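Side-chain contacts in FOKI restriction endonuclease (Planomicrobium okeanokoites, PDB 2FOK), which recognises a specific DNA sequence and, as a type IIS restriction endonuclease, cleaves the DNA a short distance away by metal-ion-dependent hydrolysis: residues R570-N574 / G575-F579; G321-I325 / E326-D330; N502-W505 / K506-S510; K402-P405 / H406-E410; I453-V456 / G457-I460. One frame throughout, in Å; residues are numbered along the deposited sequence.

Contact 1: R570-N574 / G575-F579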
loop_
_atom_site.group_PDB
_atom_site.type_symbol
_atom_site.label_atom_id
_atom_site.label_comp_id
_atom_site.label_asym_id
_atom_site.label_seq_id
_atom_site.Cartn_x
_atom_site.Cartn_y
_atom_site.Cartn_z
ATOM N N ARG A 570 33.422 -1.919 -12.506
ATOM C CA ARG A 570 34.467 -0.937 -12.233
ATOM C C ARG A 570 34.015 0.241 -11.381
ATOM O O ARG A 570 34.824 1.107 -11.047
ATOM C CB ARG A 570 35.051 -0.396 -13.547
ATOM C CG ARG A 570 35.261 -1.429 -14.644
ATOM C CD ARG A 570 35.849 -0.763 -15.890
ATOM N NE ARG A 570 35.306 -1.304 -17.139
ATOM C CZ ARG A 570 34.815 -0.571 -18.143
ATOM N NH1 ARG A 570 34.789 0.757 -18.065
ATOM N NH2 ARG A 570 34.348 -1.172 -19.235
ATOM N N LYS A 571 32.735 0.289 -11.040
ATOM C CA LYS A 571 32.220 1.395 -10.241
ATOM C C LYS A 571 32.537 1.204 -8.768
ATOM O O LYS A 571 32.649 2.171 -8.013
ATOM C CB LYS A 571 30.708 1.542 -10.433
ATOM C CG LYS A 571 30.316 2.249 -11.709
ATOM C CD LYS A 571 31.147 3.499 -11.934
ATOM C CE LYS A 571 30.541 4.349 -13.031
ATOM N NZ LYS A 571 30.093 5.677 -12.509
ATOM N N PHE A 572 32.672 -0.054 -8.365
ATOM C CA PHE A 572 33.008 -0.374 -6.987
ATOM C C PHE A 572 34.451 0.061 -6.736
ATOM O O PHE A 572 35.403 -0.666 -7.007
ATOM C CB PHE A 572 32.809 -1.863 -6.761
ATOM C CG PHE A 572 31.358 -2.273 -6.794
ATOM C CD1 PHE A 572 30.740 -2.597 -8.001
ATOM C CD2 PHE A 572 30.598 -2.307 -5.621
ATOM C CE1 PHE A 572 29.380 -2.950 -8.041
ATOM C CE2 PHE A 572 29.242 -2.659 -5.645
ATOM C CZ PHE A 572 28.633 -2.979 -6.858
ATOM N N ASN A 573 34.591 1.276 -6.230
ATOM C CA ASN A 573 35.895 1.856 -5.966
ATOM C C ASN A 573 36.086 2.185 -4.484
ATOM O O ASN A 573 37.007 2.914 -4.118
ATOM C CB ASN A 573 36.050 3.126 -6.812
ATOM C CG ASN A 573 37.484 3.558 -6.951
ATOM O OD1 ASN A 573 38.403 2.758 -6.770
ATOM N ND2 ASN A 573 37.692 4.833 -7.273
ATOM N N ASN A 574 35.213 1.638 -3.643
ATOM C CA ASN A 574 35.252 1.871 -2.204
ATOM C C ASN A 574 34.839 3.323 -1.884
ATOM O O ASN A 574 35.408 3.986 -1.017
ATOM C CB ASN A 574 36.652 1.552 -1.646
ATOM C CG ASN A 574 37.066 0.099 -1.882
ATOM O OD1 ASN A 574 36.357 -0.834 -1.494
ATOM N ND2 ASN A 574 38.219 -0.096 -2.513
ATOM N N GLY A 575 33.842 3.806 -2.613
ATOM C CA GLY A 575 33.314 5.136 -2.390
ATOM C C GLY A 575 31.844 5.136 -2.794
ATOM O O GLY A 575 31.175 4.108 -2.733
ATOM N N GLU A 576 31.338 6.285 -3.217
ATOM C CA GLU A 576 29.961 6.376 -3.656
ATOM C C GLU A 576 29.917 6.252 -5.174
ATOM O O GLU A 576 30.718 6.852 -5.889
ATOM C CB GLU A 576 29.346 7.710 -3.230
ATOM C CG GLU A 576 27.893 7.868 -3.673
ATOM C CD GLU A 576 27.139 8.943 -2.903
ATOM O OE1 GLU A 576 27.785 9.855 -2.349
ATOM O OE2 GLU A 576 25.894 8.875 -2.853
ATOM N N ILE A 577 28.991 5.450 -5.669
ATOM C CA ILE A 577 28.844 5.285 -7.103
ATOM C C ILE A 577 27.936 6.384 -7.664
ATOM O O ILE A 577 26.844 6.647 -7.145
ATOM C CB ILE A 577 28.222 3.926 -7.450
ATOM C CG1 ILE A 577 29.238 2.809 -7.219
ATOM C CG2 ILE A 577 27.752 3.929 -8.903
ATOM C CD1 ILE A 577 28.602 1.434 -7.055
ATOM N N ASN A 578 28.411 7.028 -8.720
ATOM C CA ASN A 578 27.660 8.073 -9.390
ATOM C C ASN A 578 27.787 7.823 -10.898
ATOM O O ASN A 578 28.845 8.037 -11.499
ATOM C CB ASN A 578 28.218 9.445 -9.015
ATOM C CG ASN A 578 27.614 9.983 -7.737
ATOM O OD1 ASN A 578 26.404 10.164 -7.639
ATOM N ND2 ASN A 578 28.456 10.244 -6.749
ATOM N N PHE A 579 26.696 7.358 -11.493
ATOM C CA PHE A 579 26.660 7.044 -12.921
ATOM C C PHE A 579 26.715 8.273 -13.811
ATOM O O PHE A 579 27.250 8.090 -14.923
ATOM C CB PHE A 579 25.400 6.235 -13.241
ATOM C CG PHE A 579 25.405 4.860 -12.646
ATOM C CD1 PHE A 579 26.233 3.869 -13.167
ATOM C CD2 PHE A 579 24.594 4.556 -11.559
ATOM C CE1 PHE A 579 26.256 2.603 -12.623
ATOM C CE2 PHE A 579 24.612 3.283 -11.004
ATOM C CZ PHE A 579 25.446 2.304 -11.538
#
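I577 is gripped by K571 and F572, where the chain reverses through N573 and N574 into the short, weakly bonded strand 575-576, an outermost strand of the mixed sheet in the PD-(D/E)XK-type cleavage domain. The paths before and after the turn run 163° apart, almost antiparallel. The I577 side chain sets CG1 anti to its carbonyl carbon (chi1 -73°) and continues extended, which carries CD1 over the middle of the F572 ring. This CH-pi contact puts CD1 4.3 Å from the F572 ring centroid, nearly on the ring normal. F572 also packs on A544 of strand 542-547 and L518 of strand 515-521, and I577 itself touches A544. K571 crosses I577 obliquely, with its CB 3.8 Å from I577 CG1. K571 CG, anti to its own carbonyl carbon (chi1 -79°), lies 4.2 Å from F579 CE1; a kink at chi2 then turns CD and the rest of the chain. The other branch of the isoleucine is also used: I577 CG2 sits 3.8 Å above the plane of the F579 ring, displaced toward its rim. A second bend, at chi4, leaves K571 NZ 2.9 Å from the N578 carbonyl O.

Contact 2: G321-I325 / E326-D330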
loop_
_atom_site.group_PDB
_atom_site.type_symbol
_atom_site.label_atom_id
_atom_site.label_comp_id
_atom_site.label_asym_id
_atom_site.label_seq_id
_atom_site.Cartn_x
_atom_site.Cartn_y
_atom_site.Cartn_z
ATOM N N GLY A 321 -15.267 15.444 -22.312
ATOM C CA GLY A 321 -15.476 14.273 -23.151
ATOM C C GLY A 321 -14.156 13.540 -23.363
ATOM O O GLY A 321 -13.459 13.239 -22.391
ATOM N N SER A 322 -13.814 13.241 -24.618
ATOM C CA SER A 322 -12.551 12.570 -24.937
ATOM C C SER A 322 -11.475 13.663 -24.893
ATOM O O SER A 322 -11.644 14.736 -25.482
ATOM C CB SER A 322 -12.617 11.936 -26.333
ATOM O OG SER A 322 -11.549 11.018 -26.551
ATOM N N LEU A 323 -10.371 13.390 -24.203
ATOM C CA LEU A 323 -9.311 14.386 -24.046
ATOM C C LEU A 323 -7.901 13.841 -24.286
ATOM O O LEU A 323 -7.647 12.645 -24.140
ATOM C CB LEU A 323 -9.382 14.965 -22.622
ATOM C CG LEU A 323 -9.683 16.428 -22.286
ATOM C CD1 LEU A 323 -10.782 16.980 -23.160
ATOM C CD2 LEU A 323 -10.094 16.513 -20.826
ATOM N N LYS A 324 -6.983 14.737 -24.647
ATOM C CA LYS A 324 -5.586 14.371 -24.854
ATOM C C LYS A 324 -4.824 14.834 -23.605
ATOM O O LYS A 324 -5.083 15.921 -23.084
ATOM C CB LYS A 324 -5.026 15.062 -26.098
ATOM C CG LYS A 324 -4.980 14.173 -27.343
ATOM C CD LYS A 324 -4.857 14.993 -28.639
ATOM C CE LYS A 324 -5.541 16.369 -28.525
ATOM N NZ LYS A 324 -5.170 17.327 -29.610
ATOM N N ILE A 325 -3.893 14.012 -23.122
ATOM C CA ILE A 325 -3.132 14.351 -21.923
ATOM C C ILE A 325 -2.659 15.793 -21.926
ATOM O O ILE A 325 -2.549 16.414 -20.873
ATOM C CB ILE A 325 -1.907 13.427 -21.743
ATOM C CG1 ILE A 325 -1.454 13.448 -20.280
ATOM C CG2 ILE A 325 -0.770 13.871 -22.649
ATOM C CD1 ILE A 325 -2.027 12.325 -19.444
ATOM N N GLU A 326 -2.386 16.327 -23.113
ATOM C CA GLU A 326 -1.924 17.706 -23.243
ATOM C C GLU A 326 -3.039 18.705 -22.926
ATOM O O GLU A 326 -2.783 19.812 -22.439
ATOM C CB GLU A 326 -1.386 17.943 -24.656
ATOM C CG GLU A 326 0.059 17.498 -24.845
ATOM C CD GLU A 326 0.165 16.090 -25.394
ATOM O OE1 GLU A 326 -0.881 15.530 -25.798
ATOM O OE2 GLU A 326 1.290 15.545 -25.420
ATOM N N GLN A 327 -4.279 18.317 -23.205
ATOM C CA GLN A 327 -5.414 19.186 -22.908
ATOM C C GLN A 327 -5.710 19.091 -21.400
ATOM O O GLN A 327 -6.058 20.079 -20.756
ATOM C CB GLN A 327 -6.628 18.753 -23.731
ATOM C CG GLN A 327 -6.298 18.312 -25.154
ATOM C CD GLN A 327 -7.533 17.891 -25.943
ATOM O OE1 GLN A 327 -7.643 16.745 -26.394
ATOM N NE2 GLN A 327 -8.472 18.823 -26.113
ATOM N N ILE A 328 -5.556 17.894 -20.840
ATOM C CA ILE A 328 -5.780 17.697 -19.412
ATOM C C ILE A 328 -4.723 18.496 -18.670
ATOM O O ILE A 328 -5.017 19.156 -17.675
ATOM C CB ILE A 328 -5.636 16.219 -19.002
ATOM C CG1 ILE A 328 -6.852 15.421 -19.464
ATOM C CG2 ILE A 328 -5.510 16.108 -17.485
ATOM C CD1 ILE A 328 -6.590 13.930 -19.552
ATOM N N GLN A 329 -3.490 18.425 -19.160
ATOM C CA GLN A 329 -2.377 19.141 -18.546
ATOM C C GLN A 329 -2.655 20.622 -18.687
ATOM O O GLN A 329 -2.371 21.415 -17.787
ATOM C CB GLN A 329 -1.058 18.791 -19.243
ATOM C CG GLN A 329 0.049 19.820 -19.027
ATOM C CD GLN A 329 1.287 19.519 -19.838
ATOM O OE1 GLN A 329 1.204 19.203 -21.024
ATOM N NE2 GLN A 329 2.446 19.620 -19.203
ATOM N N ASP A 330 -3.215 20.978 -19.839
ATOM C CA ASP A 330 -3.576 22.358 -20.141
ATOM C C ASP A 330 -4.649 22.853 -19.166
ATOM O O ASP A 330 -4.496 23.907 -18.543
ATOM C CB ASP A 330 -4.118 22.437 -21.564
ATOM C CG ASP A 330 -3.424 23.484 -22.389
ATOM O OD1 ASP A 330 -3.408 24.661 -21.962
ATOM O OD2 ASP A 330 -2.902 23.125 -23.464
#
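K324 is the N-cap of helix 325-334, its carbonyl O accepting from Q327 N and from I328 N, the latter at 3.0 Å. The Q327 side chain returns the bond: extended beyond CG, it swings the amide back over K324, and Q327 OE1 accepts from K324 N at 2.7 Å. The donor stands 40° out of the amide's carbonyl plane, and the hydrogen bond is bent, 132° at the hydrogen. It resembles one half of a capping box, N3 side chain to N-cap N-H; the lysine has no acceptor for the other half. The lysine chain crosses the amide, K324 CE 3.0 Å from Q327 OE1. On the inner side, L323 CD2 meets I328 CG1 at 3.7 Å, and both residues pack against helix 303-319. With an alanine in place of Q327, K324 N would probably lose this acceptor and the lysine chain the amide it lies against. Polar amide outside and apolar pair inside are consistent with a held passage from the short strand 323-324 into the helix of this D3 domain.

Contact 3: N502-W505 / K506-S510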
loop_
_atom_site.group_PDB
_atom_site.type_symbol
_atom_site.label_atom_id
_atom_site.label_comp_id
_atom_site.label_asym_id
_atom_site.label_seq_id
_atom_site.Cartn_x
_atom_site.Cartn_y
_atom_site.Cartn_z
ATOM N N ASN A 502 22.676 -22.524 6.748
ATOM C CA ASN A 502 21.822 -22.266 5.588
ATOM C C ASN A 502 22.580 -22.095 4.276
ATOM O O ASN A 502 21.974 -21.823 3.243
ATOM C CB ASN A 502 20.921 -21.049 5.832
ATOM C CG ASN A 502 21.674 -19.731 5.820
ATOM O OD1 ASN A 502 22.596 -19.520 5.025
ATOM N ND2 ASN A 502 21.269 -18.824 6.702
ATOM N N GLU A 503 23.902 -22.254 4.320
ATOM C CA GLU A 503 24.742 -22.142 3.127
ATOM C C GLU A 503 24.159 -21.234 2.041
ATOM O O GLU A 503 24.057 -21.632 0.882
ATOM C CB GLU A 503 24.988 -23.540 2.540
ATOM C CG GLU A 503 25.700 -24.495 3.500
ATOM C CD GLU A 503 25.515 -25.963 3.130
ATOM O OE1 GLU A 503 24.376 -26.463 3.222
ATOM O OE2 GLU A 503 26.507 -26.622 2.751
ATOM N N TRP A 504 23.787 -20.014 2.404
ATOM C CA TRP A 504 23.208 -19.096 1.427
ATOM C C TRP A 504 24.079 -18.867 0.188
ATOM O O TRP A 504 23.557 -18.692 -0.920
ATOM C CB TRP A 504 22.870 -17.746 2.090
ATOM C CG TRP A 504 24.056 -16.959 2.588
ATOM C CD1 TRP A 504 24.581 -16.977 3.850
ATOM C CD2 TRP A 504 24.850 -16.025 1.837
ATOM N NE1 TRP A 504 25.650 -16.109 3.933
ATOM C CE2 TRP A 504 25.836 -15.515 2.712
ATOM C CE3 TRP A 504 24.824 -15.569 0.510
ATOM C CZ2 TRP A 504 26.789 -14.568 2.301
ATOM C CZ3 TRP A 504 25.770 -14.624 0.103
ATOM C CH2 TRP A 504 26.737 -14.137 0.999
ATOM N N TRP A 505 25.398 -18.886 0.370
ATOM C CA TRP A 505 26.339 -18.652 -0.728
ATOM C C TRP A 505 26.134 -19.550 -1.947
ATOM O O TRP A 505 26.661 -19.260 -3.023
ATOM C CB TRP A 505 27.783 -18.788 -0.230
ATOM C CG TRP A 505 28.039 -20.057 0.525
ATOM C CD1 TRP A 505 28.413 -21.252 -0.001
ATOM C CD2 TRP A 505 27.903 -20.267 1.938
ATOM N NE1 TRP A 505 28.520 -22.199 0.986
ATOM C CE2 TRP A 505 28.211 -21.622 2.188
ATOM C CE3 TRP A 505 27.549 -19.443 3.016
ATOM C CZ2 TRP A 505 28.179 -22.177 3.473
ATOM C CZ3 TRP A 505 27.517 -19.995 4.295
ATOM C CH2 TRP A 505 27.830 -21.348 4.511
ATOM N N LYS A 506 25.371 -20.629 -1.781
ATOM C CA LYS A 506 25.112 -21.562 -2.880
ATOM C C LYS A 506 24.344 -20.895 -4.019
ATOM O O LYS A 506 24.296 -21.393 -5.144
ATOM C CB LYS A 506 24.333 -22.776 -2.369
ATOM C CG LYS A 506 25.136 -23.653 -1.421
ATOM C CD LYS A 506 24.491 -25.013 -1.245
ATOM C CE LYS A 506 25.408 -26.113 -1.752
ATOM N NZ LYS A 506 26.795 -25.982 -1.212
ATOM N N VAL A 507 23.734 -19.764 -3.716
ATOM C CA VAL A 507 22.989 -19.028 -4.711
ATOM C C VAL A 507 23.897 -18.758 -5.914
ATOM O O VAL A 507 23.461 -18.798 -7.061
ATOM C CB VAL A 507 22.489 -17.695 -4.105
ATOM C CG1 VAL A 507 23.671 -16.751 -3.874
ATOM C CG2 VAL A 507 21.448 -17.065 -5.008
ATOM N N TYR A 508 25.174 -18.521 -5.644
ATOM C CA TYR A 508 26.146 -18.214 -6.693
ATOM C C TYR A 508 26.659 -19.409 -7.494
ATOM O O TYR A 508 26.724 -20.527 -6.987
ATOM C CB TYR A 508 27.365 -17.500 -6.094
ATOM C CG TYR A 508 27.091 -16.181 -5.403
ATOM C CD1 TYR A 508 26.634 -15.068 -6.118
ATOM C CD2 TYR A 508 27.362 -16.025 -4.040
ATOM C CE1 TYR A 508 26.467 -13.832 -5.493
ATOM C CE2 TYR A 508 27.195 -14.790 -3.404
ATOM C CZ TYR A 508 26.753 -13.701 -4.134
ATOM O OH TYR A 508 26.631 -12.481 -3.505
ATOM N N PRO A 509 27.011 -19.184 -8.773
ATOM C CA PRO A 509 27.534 -20.254 -9.629
ATOM C C PRO A 509 28.952 -20.483 -9.117
ATOM O O PRO A 509 29.637 -19.518 -8.781
ATOM C CB PRO A 509 27.530 -19.643 -11.036
ATOM C CG PRO A 509 26.741 -18.369 -10.923
ATOM C CD PRO A 509 26.910 -17.910 -9.506
ATOM N N SER A 510 29.388 -21.739 -9.052
ATOM C CA SER A 510 30.719 -22.063 -8.532
ATOM C C SER A 510 31.864 -21.384 -9.262
ATOM O O SER A 510 32.899 -21.107 -8.674
ATOM C CB SER A 510 30.940 -23.579 -8.543
ATOM O OG SER A 510 30.217 -24.204 -7.492
HETATM O O HOH W 1 28.550 -20.967 -4.859
#
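W504 and Y508 run alongside each other in the same direction, W504 CZ3 3.8 Å from Y508 CE2, while E503 and K506 run alongside each other at the outer side of the same turn. The lysine can be followed outward. K506 CB sits 3.5 Å from E503 O; K506 CG comes closer to that oxygen, at 3.2 Å, and also lies against E503 CB; K506 CD is 4.1 Å from E503 CB. Bends at chi3 and chi4 then bring K506 NZ to 4.0 Å from E503 OE2. That is opposite charge nearby but beyond a salt bridge, with the carboxylate oxygen less surely placed and already salt-bridged to K497. One face of the W504 indole is met toward its rim by W505 CE3. W504 NE1 is bonded to E491, and the Y508 ring packs edge-to-face with F515, so both aromatics join the turn to its surroundings. A water donates to W505 O and to Y508 O, bridging the two carbonyls. Backbone bonds K506 N to E503 O, V507 N to W504 O and Y508 N to W505 O each span three residues. These are the bonds of a short 3-10 helix; N502 OD1, accepting from W504 N, makes an Asx turn that leads into it, within the loop before strand 515-521.

Contact 4: K402-P405 / H406-E410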
loop_
_atom_site.group_PDB
_atom_site.type_symbol
_atom_site.label_atom_id
_atom_site.label_comp_id
_atom_site.label_asym_id
_atom_site.label_seq_id
_atom_site.Cartn_x
_atom_site.Cartn_y
_atom_site.Cartn_z
ATOM N N LYS A 402 12.867 7.434 -19.326
ATOM C CA LYS A 402 11.920 6.917 -20.312
ATOM C C LYS A 402 11.829 5.399 -20.395
ATOM O O LYS A 402 11.052 4.871 -21.184
ATOM C CB LYS A 402 12.266 7.481 -21.696
ATOM N N TYR A 403 12.615 4.689 -19.597
ATOM C CA TYR A 403 12.578 3.232 -19.641
ATOM C C TYR A 403 12.260 2.600 -18.296
ATOM O O TYR A 403 11.834 1.452 -18.227
ATOM C CB TYR A 403 13.913 2.702 -20.170
ATOM C CG TYR A 403 14.296 3.308 -21.497
ATOM C CD1 TYR A 403 13.429 3.242 -22.587
ATOM C CD2 TYR A 403 15.498 3.999 -21.651
ATOM C CE1 TYR A 403 13.744 3.854 -23.795
ATOM C CE2 TYR A 403 15.825 4.614 -22.859
ATOM C CZ TYR A 403 14.941 4.537 -23.920
ATOM O OH TYR A 403 15.243 5.147 -25.109
ATOM N N VAL A 404 12.450 3.372 -17.234
ATOM C CA VAL A 404 12.219 2.913 -15.863
ATOM C C VAL A 404 10.748 2.915 -15.464
ATOM O O VAL A 404 10.119 3.975 -15.398
ATOM C CB VAL A 404 13.000 3.807 -14.843
ATOM C CG1 VAL A 404 12.535 3.525 -13.420
ATOM C CG2 VAL A 404 14.507 3.563 -14.969
ATOM N N PRO A 405 10.178 1.725 -15.187
ATOM C CA PRO A 405 8.766 1.697 -14.788
ATOM C C PRO A 405 8.633 2.693 -13.644
ATOM O O PRO A 405 9.228 2.499 -12.586
ATOM C CB PRO A 405 8.547 0.260 -14.329
ATOM C CG PRO A 405 9.600 -0.533 -15.055
ATOM C CD PRO A 405 10.781 0.379 -15.223
ATOM N N HIS A 406 7.862 3.755 -13.881
ATOM C CA HIS A 406 7.643 4.845 -12.928
ATOM C C HIS A 406 7.458 4.442 -11.470
ATOM O O HIS A 406 7.851 5.170 -10.558
ATOM C CB HIS A 406 6.456 5.693 -13.390
ATOM C CG HIS A 406 6.797 6.645 -14.495
ATOM N ND1 HIS A 406 5.843 7.374 -15.172
ATOM C CD2 HIS A 406 7.988 6.992 -15.037
ATOM C CE1 HIS A 406 6.433 8.129 -16.083
ATOM N NE2 HIS A 406 7.736 7.917 -16.021
ATOM N N GLU A 407 6.860 3.282 -11.255
ATOM C CA GLU A 407 6.635 2.769 -9.913
ATOM C C GLU A 407 7.917 2.730 -9.069
ATOM O O GLU A 407 7.870 2.909 -7.851
ATOM C CB GLU A 407 6.053 1.360 -10.009
ATOM C CG GLU A 407 6.999 0.356 -10.658
ATOM C CD GLU A 407 6.650 -1.079 -10.313
ATOM O OE1 GLU A 407 6.856 -1.478 -9.147
ATOM O OE2 GLU A 407 6.165 -1.803 -11.213
ATOM N N TYR A 408 9.057 2.494 -9.715
ATOM C CA TYR A 408 10.334 2.424 -9.007
ATOM C C TYR A 408 10.796 3.774 -8.477
ATOM O O TYR A 408 11.557 3.844 -7.506
ATOM C CB TYR A 408 11.415 1.828 -9.908
ATOM C CG TYR A 408 11.181 0.372 -10.204
ATOM C CD1 TYR A 408 11.159 -0.567 -9.174
ATOM C CD2 TYR A 408 10.927 -0.064 -11.506
ATOM C CE1 TYR A 408 10.888 -1.906 -9.434
ATOM C CE2 TYR A 408 10.655 -1.386 -11.777
ATOM C CZ TYR A 408 10.640 -2.307 -10.736
ATOM O OH TYR A 408 10.411 -3.632 -10.997
ATOM N N ILE A 409 10.340 4.849 -9.103
ATOM C CA ILE A 409 10.752 6.159 -8.638
ATOM C C ILE A 409 10.179 6.404 -7.242
ATOM O O ILE A 409 10.635 7.287 -6.529
ATOM C CB ILE A 409 10.311 7.285 -9.614
ATOM C CG1 ILE A 409 8.937 7.811 -9.226
ATOM C CG2 ILE A 409 10.321 6.782 -11.046
ATOM C CD1 ILE A 409 9.007 9.048 -8.363
ATOM N N GLU A 410 9.191 5.600 -6.858
ATOM C CA GLU A 410 8.559 5.732 -5.547
ATOM C C GLU A 410 9.466 5.267 -4.405
ATOM O O GLU A 410 9.193 5.538 -3.242
ATOM C CB GLU A 410 7.246 4.942 -5.507
ATOM C CG GLU A 410 6.125 5.536 -6.358
ATOM C CD GLU A 410 5.746 6.968 -5.976
ATOM O OE1 GLU A 410 5.962 7.387 -4.814
ATOM O OE2 GLU A 410 5.220 7.684 -6.851
#
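Y408 holds CG anti to its carbonyl carbon, beside the backbone N (chi1 -68°), and this lays the phenol against P405 at the start of a helical turn that leads toward helix 411-414 in the cleavage domain. P405 meets the ring from its edge: P405 CD lies in the ring plane, and P405 CG is 3.5 Å from Y408 CE2. V404 CG1, anti to its own N, approaches near the ring plane as well, 4.1 Å from Y408 CB. One ring face is touched toward the rim by E407 CG. The turn is pinned by Y408 N, which donates to P405 O at 2.9 Å and 166°. Beyond the pair, Y408 OH is bonded to E430 OE1 and the ring packs edge-to-face with F431, fastening this loop to helix 421-436. An alanine in place of Y408 would probably open a gap beside P405 and leave E430 without its hydroxyl partner. On the side of P405 away from the phenol, H406 NE2 is bonded to R398 O, and H406 CD2 lies 3.7 Å from V404 O.

Contact 5: I453-V456 / G457-I460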
loop_
_atom_site.group_PDB
_atom_site.type_symbol
_atom_site.label_atom_id
_atom_site.label_comp_id
_atom_site.label_asym_id
_atom_site.label_seq_id
_atom_site.Cartn_x
_atom_site.Cartn_y
_atom_site.Cartn_z
ATOM N N ILE A 453 23.390 -11.025 -6.131
ATOM C CA ILE A 453 23.277 -11.000 -7.587
ATOM C C ILE A 453 24.592 -11.238 -8.327
ATOM O O ILE A 453 25.672 -10.940 -7.814
ATOM C CB ILE A 453 22.713 -9.639 -8.059
ATOM C CG1 ILE A 453 23.724 -8.537 -7.724
ATOM C CG2 ILE A 453 21.314 -9.402 -7.435
ATOM C CD1 ILE A 453 23.175 -7.113 -7.760
ATOM N N TYR A 454 24.490 -11.757 -9.547
ATOM C CA TYR A 454 25.671 -12.014 -10.352
ATOM C C TYR A 454 25.390 -11.897 -11.849
ATOM O O TYR A 454 24.239 -11.747 -12.274
ATOM C CB TYR A 454 26.237 -13.401 -10.021
ATOM C CG TYR A 454 25.291 -14.528 -10.313
ATOM C CD1 TYR A 454 25.266 -15.125 -11.574
ATOM C CD2 TYR A 454 24.414 -14.997 -9.344
ATOM C CE1 TYR A 454 24.393 -16.157 -11.860
ATOM C CE2 TYR A 454 23.528 -16.040 -9.620
ATOM C CZ TYR A 454 23.529 -16.610 -10.881
ATOM O OH TYR A 454 22.674 -17.640 -11.169
ATOM N N THR A 455 26.451 -11.969 -12.645
ATOM C CA THR A 455 26.347 -11.854 -14.091
ATOM C C THR A 455 26.688 -13.159 -14.814
ATOM O O THR A 455 27.228 -14.088 -14.216
ATOM C CB THR A 455 27.284 -10.743 -14.611
ATOM O OG1 THR A 455 28.641 -11.093 -14.333
ATOM C CG2 THR A 455 26.970 -9.421 -13.934
ATOM N N VAL A 456 26.360 -13.224 -16.101
ATOM C CA VAL A 456 26.654 -14.403 -16.917
ATOM C C VAL A 456 26.916 -13.976 -18.365
ATOM O O VAL A 456 26.051 -13.381 -19.013
ATOM C CB VAL A 456 25.483 -15.419 -16.925
ATOM C CG1 VAL A 456 25.766 -16.511 -17.940
ATOM C CG2 VAL A 456 25.294 -16.024 -15.547
ATOM N N GLY A 457 28.107 -14.287 -18.867
ATOM C CA GLY A 457 28.447 -13.927 -20.230
ATOM C C GLY A 457 29.233 -12.631 -20.331
ATOM O O GLY A 457 29.623 -12.225 -21.431
ATOM N N SER A 458 29.458 -11.964 -19.201
ATOM C CA SER A 458 30.220 -10.716 -19.209
ATOM C C SER A 458 31.699 -11.068 -19.357
ATOM O O SER A 458 32.073 -12.221 -19.164
ATOM C CB SER A 458 29.997 -9.959 -17.904
ATOM O OG SER A 458 29.107 -8.886 -18.091
ATOM N N PRO A 459 32.557 -10.083 -19.695
ATOM C CA PRO A 459 33.995 -10.348 -19.856
ATOM C C PRO A 459 34.531 -10.950 -18.563
ATOM O O PRO A 459 35.422 -11.803 -18.553
ATOM C CB PRO A 459 34.591 -8.965 -20.136
ATOM C CG PRO A 459 33.456 -8.157 -20.626
ATOM C CD PRO A 459 32.241 -8.662 -19.923
ATOM N N ILE A 460 33.972 -10.462 -17.468
ATOM C CA ILE A 460 34.303 -10.945 -16.148
ATOM C C ILE A 460 32.948 -11.105 -15.474
ATOM O O ILE A 460 32.220 -10.127 -15.295
ATOM C CB ILE A 460 35.163 -9.937 -15.372
ATOM C CG1 ILE A 460 36.362 -9.507 -16.229
ATOM C CG2 ILE A 460 35.653 -10.573 -14.086
ATOM C CD1 ILE A 460 37.511 -8.893 -15.429
#
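T455 OG1 and S458 CB lie 4.0 Å apart across the turn that follows strand 451-454, in the antiparallel hairpin it forms with strand 463-469 of the cleavage-domain sheet. G457 takes a positive phi of 96°; a side chain there would clash with V456 O, so the turn itself calls for glycine, and its N-H is bonded to D461 OD2. S458 comes next: its CB points back toward T455, and its backbone N is bonded to D461 OD1. P459 packs on E566 of helix 565-569. I460 turns its side chain away, but its carbonyl O comes within 3.8 Å of T455 OG1. That hydroxyl is placed between the threonine's backbone N and carbonyl carbon (chi1 63°), where it is hydrogen-bonded to Y462 N and D461 OD1. Few atoms touch directly across the turn; one carboxylate, D461, gathers two backbone N-H groups and the T455 hydroxyl, so the loop is probably held mainly by polar bonds to this one side chain.

The five contacts follow one another without nesting or crossing, and each closes only a local turn. Contact 2 comes first, in the D3 domain, where a strand passes into a helix. Contact 4 follows in the cleavage domain, before helix 411-414, its nearest atoms about 10 Å from contact 2. Contact 5 then closes the hairpin after strand 451-454, and contact 3 makes a turn within the loop between helix 479-494 and strand 515-521; the two touch, P509 CG lying 3.4 Å from Y454 CE1. Contact 1 ends the chain on strand 575-576 of the sheet that contact 5 also reaches, about 7 Å away at the nearest atoms. Helix 565-569, just before it, packs against contact 5.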